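Local coordinates for protein starch synthase I (Hordeum vulgare, PDB 4HLN) that belongs to the glycosyltransferases of plants, combining a starch synthase catalytic domain with a group 1 glycosyltransferase domain, at residues M466-S477 / Y493-S504. Residues are numbered along the deposited sequence; the frame is centred on the assembly and turned at random.
Sequences MREDVQFVMLGS and YKDKFRGWVGFS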
loop_
_atom_site.group_PDB
_atom_site.type_symbol
_atom_site.label_atom_id
_atom_site.label_comp_id
_atom_site.label_asym_id
_atom_site.label_seq_id
_atom_site.Cartn_x
_atom_site.Cartn_y
_atom_site.Cartn_z
ATOM N N MET A 466 -11.769 9.963 -27.821
ATOM C CA MET A 466 -12.877 10.834 -28.215
ATOM C C MET A 466 -13.441 10.491 -29.600
ATOM O O MET A 466 -14.469 11.023 -30.004
ATOM C CB MET A 466 -12.449 12.299 -28.170
ATOM C CG MET A 466 -11.805 12.727 -26.851
ATOM S SD MET A 466 -12.939 13.090 -25.482
ATOM C CE MET A 466 -13.502 11.460 -25.020
ATOM N N ARG A 467 -12.765 9.607 -30.326
ATOM C CA ARG A 467 -13.322 9.052 -31.556
ATOM C C ARG A 467 -14.632 8.306 -31.270
ATOM O O ARG A 467 -15.409 8.017 -32.180
ATOM C CB ARG A 467 -12.325 8.091 -32.207
ATOM C CG ARG A 467 -11.163 8.755 -32.925
ATOM C CD ARG A 467 -10.191 7.706 -33.455
ATOM N NE ARG A 467 -9.321 8.238 -34.500
ATOM C CZ ARG A 467 -8.000 8.073 -34.539
ATOM N NH1 ARG A 467 -7.294 8.597 -35.536
ATOM N NH2 ARG A 467 -7.382 7.387 -33.586
ATOM N N GLU A 468 -14.871 7.991 -30.002
ATOM C CA GLU A 468 -16.035 7.203 -29.624
ATOM C C GLU A 468 -17.072 8.088 -28.952
ATOM O O GLU A 468 -16.772 9.216 -28.551
ATOM C CB GLU A 468 -15.623 6.082 -28.674
ATOM C CG GLU A 468 -14.274 5.453 -28.997
ATOM C CD GLU A 468 -14.393 4.012 -29.474
ATOM O OE1 GLU A 468 -13.380 3.454 -29.952
ATOM O OE2 GLU A 468 -15.496 3.436 -29.364
ATOM N N ASP A 469 -18.295 7.581 -28.828
ATOM C CA ASP A 469 -19.334 8.330 -28.134
ATOM C C ASP A 469 -19.255 8.051 -26.643
ATOM O O ASP A 469 -19.851 7.091 -26.150
ATOM C CB ASP A 469 -20.727 7.986 -28.655
ATOM C CG ASP A 469 -21.808 8.858 -28.030
ATOM O OD1 ASP A 469 -21.453 9.921 -27.467
ATOM O OD2 ASP A 469 -23.004 8.486 -28.103
ATOM N N VAL A 470 -18.501 8.891 -25.942
ATOM C CA VAL A 470 -18.324 8.767 -24.505
ATOM C C VAL A 470 -18.107 10.138 -23.903
ATOM O O VAL A 470 -17.753 11.098 -24.602
ATOM C CB VAL A 470 -17.094 7.904 -24.133
ATOM C CG1 VAL A 470 -17.212 6.520 -24.720
ATOM C CG2 VAL A 470 -15.808 8.575 -24.592
ATOM N N GLN A 471 -18.322 10.224 -22.597
ATOM C CA GLN A 471 -17.954 11.411 -21.848
ATOM C C GLN A 471 -16.854 11.037 -20.847
ATOM O O GLN A 471 -16.783 9.909 -20.364
ATOM C CB GLN A 471 -19.172 12.003 -21.145
ATOM C CG GLN A 471 -20.436 11.948 -21.987
ATOM C CD GLN A 471 -21.602 12.624 -21.313
ATOM O OE1 GLN A 471 -21.789 12.504 -20.097
ATOM N NE2 GLN A 471 -22.389 13.360 -22.092
ATOM N N PHE A 472 -15.980 11.986 -20.556
ATOM C CA PHE A 472 -14.832 11.706 -19.723
ATOM C C PHE A 472 -14.539 12.896 -18.834
ATOM O O PHE A 472 -14.240 13.984 -19.308
ATOM C CB PHE A 472 -13.611 11.398 -20.584
ATOM C CG PHE A 472 -12.384 11.130 -19.787
ATOM C CD1 PHE A 472 -12.009 9.833 -19.482
ATOM C CD2 PHE A 472 -11.611 12.173 -19.309
ATOM C CE1 PHE A 472 -10.873 9.579 -18.725
ATOM C CE2 PHE A 472 -10.475 11.922 -18.551
ATOM C CZ PHE A 472 -10.110 10.624 -18.261
ATOM N N VAL A 473 -14.623 12.693 -17.533
ATOM C CA VAL A 473 -14.294 13.764 -16.619
ATOM C C VAL A 473 -13.129 13.334 -15.753
ATOM O O VAL A 473 -13.107 12.227 -15.210
ATOM C CB VAL A 473 -15.482 14.146 -15.721
ATOM C CG1 VAL A 473 -16.093 12.899 -15.065
ATOM C CG2 VAL A 473 -15.036 15.152 -14.666
ATOM N N MET A 474 -12.139 14.200 -15.636
ATOM C CA MET A 474 -11.097 13.921 -14.682
ATOM C C MET A 474 -10.996 15.094 -13.727
ATOM O O MET A 474 -11.155 16.245 -14.118
ATOM C CB MET A 474 -9.770 13.584 -15.370
ATOM C CG MET A 474 -9.150 14.713 -16.150
ATOM S SD MET A 474 -7.782 14.141 -17.183
ATOM C CE MET A 474 -6.602 13.576 -15.964
ATOM N N LEU A 475 -10.789 14.775 -12.460
ATOM C CA LEU A 475 -10.627 15.768 -11.424
ATOM C C LEU A 475 -9.276 15.530 -10.793
ATOM O O LEU A 475 -8.944 14.401 -10.418
ATOM C CB LEU A 475 -11.725 15.605 -10.362
ATOM C CG LEU A 475 -11.355 16.029 -8.936
ATOM C CD1 LEU A 475 -11.451 17.522 -8.790
ATOM C CD2 LEU A 475 -12.232 15.356 -7.905
ATOM N N GLY A 476 -8.494 16.591 -10.674
ATOM C CA GLY A 476 -7.232 16.492 -9.974
ATOM C C GLY A 476 -6.410 17.746 -10.131
ATOM O O GLY A 476 -6.786 18.659 -10.875
ATOM N N SER A 477 -5.273 17.781 -9.444
ATOM C CA SER A 477 -4.430 18.960 -9.441
ATOM C C SER A 477 -3.007 18.639 -9.015
ATOM O O SER A 477 -2.766 17.704 -8.246
ATOM C CB SER A 477 -5.018 19.999 -8.488
ATOM O OG SER A 477 -4.247 21.184 -8.485
ATOM N N TYR A 493 -12.884 19.067 -27.340
ATOM C CA TYR A 493 -13.996 18.123 -27.309
ATOM C C TYR A 493 -15.044 18.631 -26.335
ATOM O O TYR A 493 -15.206 18.076 -25.253
ATOM C CB TYR A 493 -13.493 16.755 -26.870
ATOM C CG TYR A 493 -12.230 16.329 -27.581
ATOM C CD1 TYR A 493 -10.979 16.645 -27.066
ATOM C CD2 TYR A 493 -12.290 15.620 -28.781
ATOM C CE1 TYR A 493 -9.819 16.260 -27.721
ATOM C CE2 TYR A 493 -11.143 15.228 -29.444
ATOM C CZ TYR A 493 -9.907 15.549 -28.912
ATOM O OH TYR A 493 -8.758 15.160 -29.573
ATOM N N LYS A 494 -15.755 19.686 -26.715
ATOM C CA LYS A 494 -16.510 20.452 -25.735
ATOM C C LYS A 494 -17.787 19.765 -25.236
ATOM O O LYS A 494 -18.472 20.274 -24.353
ATOM C CB LYS A 494 -16.788 21.872 -26.243
ATOM C CG LYS A 494 -16.343 22.978 -25.259
ATOM C CD LYS A 494 -16.958 22.800 -23.846
ATOM C CE LYS A 494 -16.684 23.991 -22.924
ATOM N NZ LYS A 494 -17.503 23.925 -21.684
ATOM N N ASP A 495 -18.081 18.592 -25.777
ATOM C CA ASP A 495 -19.302 17.870 -25.430
ATOM C C ASP A 495 -18.986 16.487 -24.846
ATOM O O ASP A 495 -19.884 15.681 -24.570
ATOM C CB ASP A 495 -20.173 17.729 -26.680
ATOM C CG ASP A 495 -19.414 17.097 -27.861
ATOM O OD1 ASP A 495 -18.178 17.312 -27.984
ATOM O OD2 ASP A 495 -20.057 16.382 -28.666
ATOM N N LYS A 496 -17.700 16.217 -24.661
ATOM C CA LYS A 496 -17.246 14.886 -24.295
ATOM C C LYS A 496 -16.254 14.892 -23.134
ATOM O O LYS A 496 -16.167 13.921 -22.388
ATOM C CB LYS A 496 -16.596 14.209 -25.499
ATOM C CG LYS A 496 -17.530 13.888 -26.638
ATOM C CD LYS A 496 -16.773 13.190 -27.767
ATOM C CE LYS A 496 -17.710 12.694 -28.857
ATOM N NZ LYS A 496 -17.026 11.786 -29.819
ATOM N N PHE A 497 -15.505 15.978 -22.985
ATOM C CA PHE A 497 -14.424 16.007 -22.007
ATOM C C PHE A 497 -14.532 17.169 -21.031
ATOM O O PHE A 497 -14.732 18.312 -21.435
ATOM C CB PHE A 497 -13.063 16.063 -22.708
ATOM C CG PHE A 497 -11.908 16.169 -21.764
ATOM C CD1 PHE A 497 -11.175 15.045 -21.415
ATOM C CD2 PHE A 497 -11.560 17.388 -21.209
ATOM C CE1 PHE A 497 -10.107 15.137 -20.536
ATOM C CE2 PHE A 497 -10.498 17.485 -20.324
ATOM C CZ PHE A 497 -9.766 16.355 -19.988
ATOM N N ARG A 498 -14.372 16.864 -19.747
ATOM C CA ARG A 498 -14.341 17.875 -18.697
ATOM C C ARG A 498 -13.148 17.681 -17.760
ATOM O O ARG A 498 -12.857 16.566 -17.323
ATOM C CB ARG A 498 -15.637 17.849 -17.885
ATOM C CG ARG A 498 -16.891 18.197 -18.682
ATOM C CD ARG A 498 -16.915 19.655 -19.126
ATOM N NE ARG A 498 -18.170 19.967 -19.802
ATOM C CZ ARG A 498 -18.360 19.879 -21.114
ATOM N NH1 ARG A 498 -17.373 19.500 -21.918
ATOM N NH2 ARG A 498 -19.545 20.174 -21.624
ATOM N N GLY A 499 -12.465 18.780 -17.460
ATOM C CA GLY A 499 -11.332 18.765 -16.560
ATOM C C GLY A 499 -11.569 19.701 -15.393
ATOM O O GLY A 499 -11.611 20.930 -15.550
ATOM N N TRP A 500 -11.737 19.110 -14.216
ATOM C CA TRP A 500 -11.997 19.862 -13.004
ATOM C C TRP A 500 -10.672 20.022 -12.292
ATOM O O TRP A 500 -10.175 19.080 -11.660
ATOM C CB TRP A 500 -12.974 19.092 -12.116
ATOM C CG TRP A 500 -13.731 19.923 -11.101
ATOM C CD1 TRP A 500 -15.050 20.274 -11.161
ATOM C CD2 TRP A 500 -13.225 20.477 -9.868
ATOM N NE1 TRP A 500 -15.393 21.022 -10.056
ATOM C CE2 TRP A 500 -14.297 21.159 -9.245
ATOM C CE3 TRP A 500 -11.974 20.468 -9.235
ATOM C CZ2 TRP A 500 -14.156 21.828 -8.019
ATOM C CZ3 TRP A 500 -11.834 21.129 -8.013
ATOM C CH2 TRP A 500 -12.920 21.800 -7.420
ATOM N N VAL A 501 -10.095 21.213 -12.409
ATOM C CA VAL A 501 -8.790 21.481 -11.834
ATOM C C VAL A 501 -8.861 22.025 -10.419
ATOM O O VAL A 501 -9.406 23.102 -10.164
ATOM C CB VAL A 501 -7.988 22.449 -12.686
ATOM C CG1 VAL A 501 -6.672 22.752 -12.001
ATOM C CG2 VAL A 501 -7.752 21.854 -14.068
ATOM N N GLY A 502 -8.276 21.265 -9.508
ATOM C CA GLY A 502 -8.265 21.591 -8.099
ATOM C C GLY A 502 -8.558 20.306 -7.362
ATOM O O GLY A 502 -8.534 19.222 -7.953
ATOM N N PHE A 503 -8.818 20.407 -6.070
ATOM C CA PHE A 503 -9.471 19.292 -5.430
ATOM C C PHE A 503 -10.749 19.677 -4.710
ATOM O O PHE A 503 -11.046 20.853 -4.517
ATOM C CB PHE A 503 -8.544 18.469 -4.544
ATOM C CG PHE A 503 -8.891 17.003 -4.553
ATOM C CD1 PHE A 503 -8.632 16.224 -5.686
ATOM C CD2 PHE A 503 -9.522 16.409 -3.464
ATOM C CE1 PHE A 503 -8.967 14.876 -5.721
ATOM C CE2 PHE A 503 -9.860 15.060 -3.493
ATOM C CZ PHE A 503 -9.581 14.293 -4.622
ATOM N N SER A 504 -11.509 18.653 -4.349
ATOM C CA SER A 504 -12.788 18.799 -3.695
ATOM C C SER A 504 -13.217 17.407 -3.317
ATOM O O SER A 504 -13.408 16.551 -4.182
ATOM C CB SER A 504 -13.827 19.375 -4.658
ATOM O OG SER A 504 -15.127 19.315 -4.085
#
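Lys496 leaves its backbone with CG opposite the carbonyl carbon (chi1 -67°) and runs fully extended beyond it, which carries its ammonium to the turn that leads into strand 471-476. There NZ donates to two backbone carbonyls, Met466 O at 2.7 Å and Glu468 O at 2.9 Å; it sits well above the Glu468 carbonyl plane but only modestly tilted from that of Met466. One ammonium thus bridges two carbonyls of the loop, whose acidic side chains are paired with Arg584 (Glu468) and Arg437 (Asp469). CB of Lys496 lies against Val470 O and beside Met466 SD. Met466 CG, anti to the carbonyl carbon, lies over one face of the Tyr493 ring, 3.6 Å from its centroid, a CH-pi contact; the bend at chi2 then brings SD to the same ring obliquely, a Met-aromatic contact.

Farther along, Phe472 and Phe497 both place CG anti to the backbone N and point the same way. Their planes lie 13° apart, but the meeting is rim to rim, with CD2 of Phe472 3.5 Å from CE1 of Phe497, and Met474 SD reaches the edge of the Phe497 ring. On this face Ile462 of helix 455-466 touches Phe497, and helix 480-492 meets Met474.

Between the strands the backbone bonds alternate in direction, from Phe472 N to Lys496 O (2.7 Å) through Arg498 N to Phe472 O (2.9 Å) and onward to Gly476. The strand axes run 4.7 Å apart and 9° from parallel, and helix 480-492 connects the two strands: a beta-alpha-beta unit whose second strand, 497-501, is an outermost strand of the six-stranded parallel sheet of a Rossmann-like domain, as in GT-B glycosyltransferases.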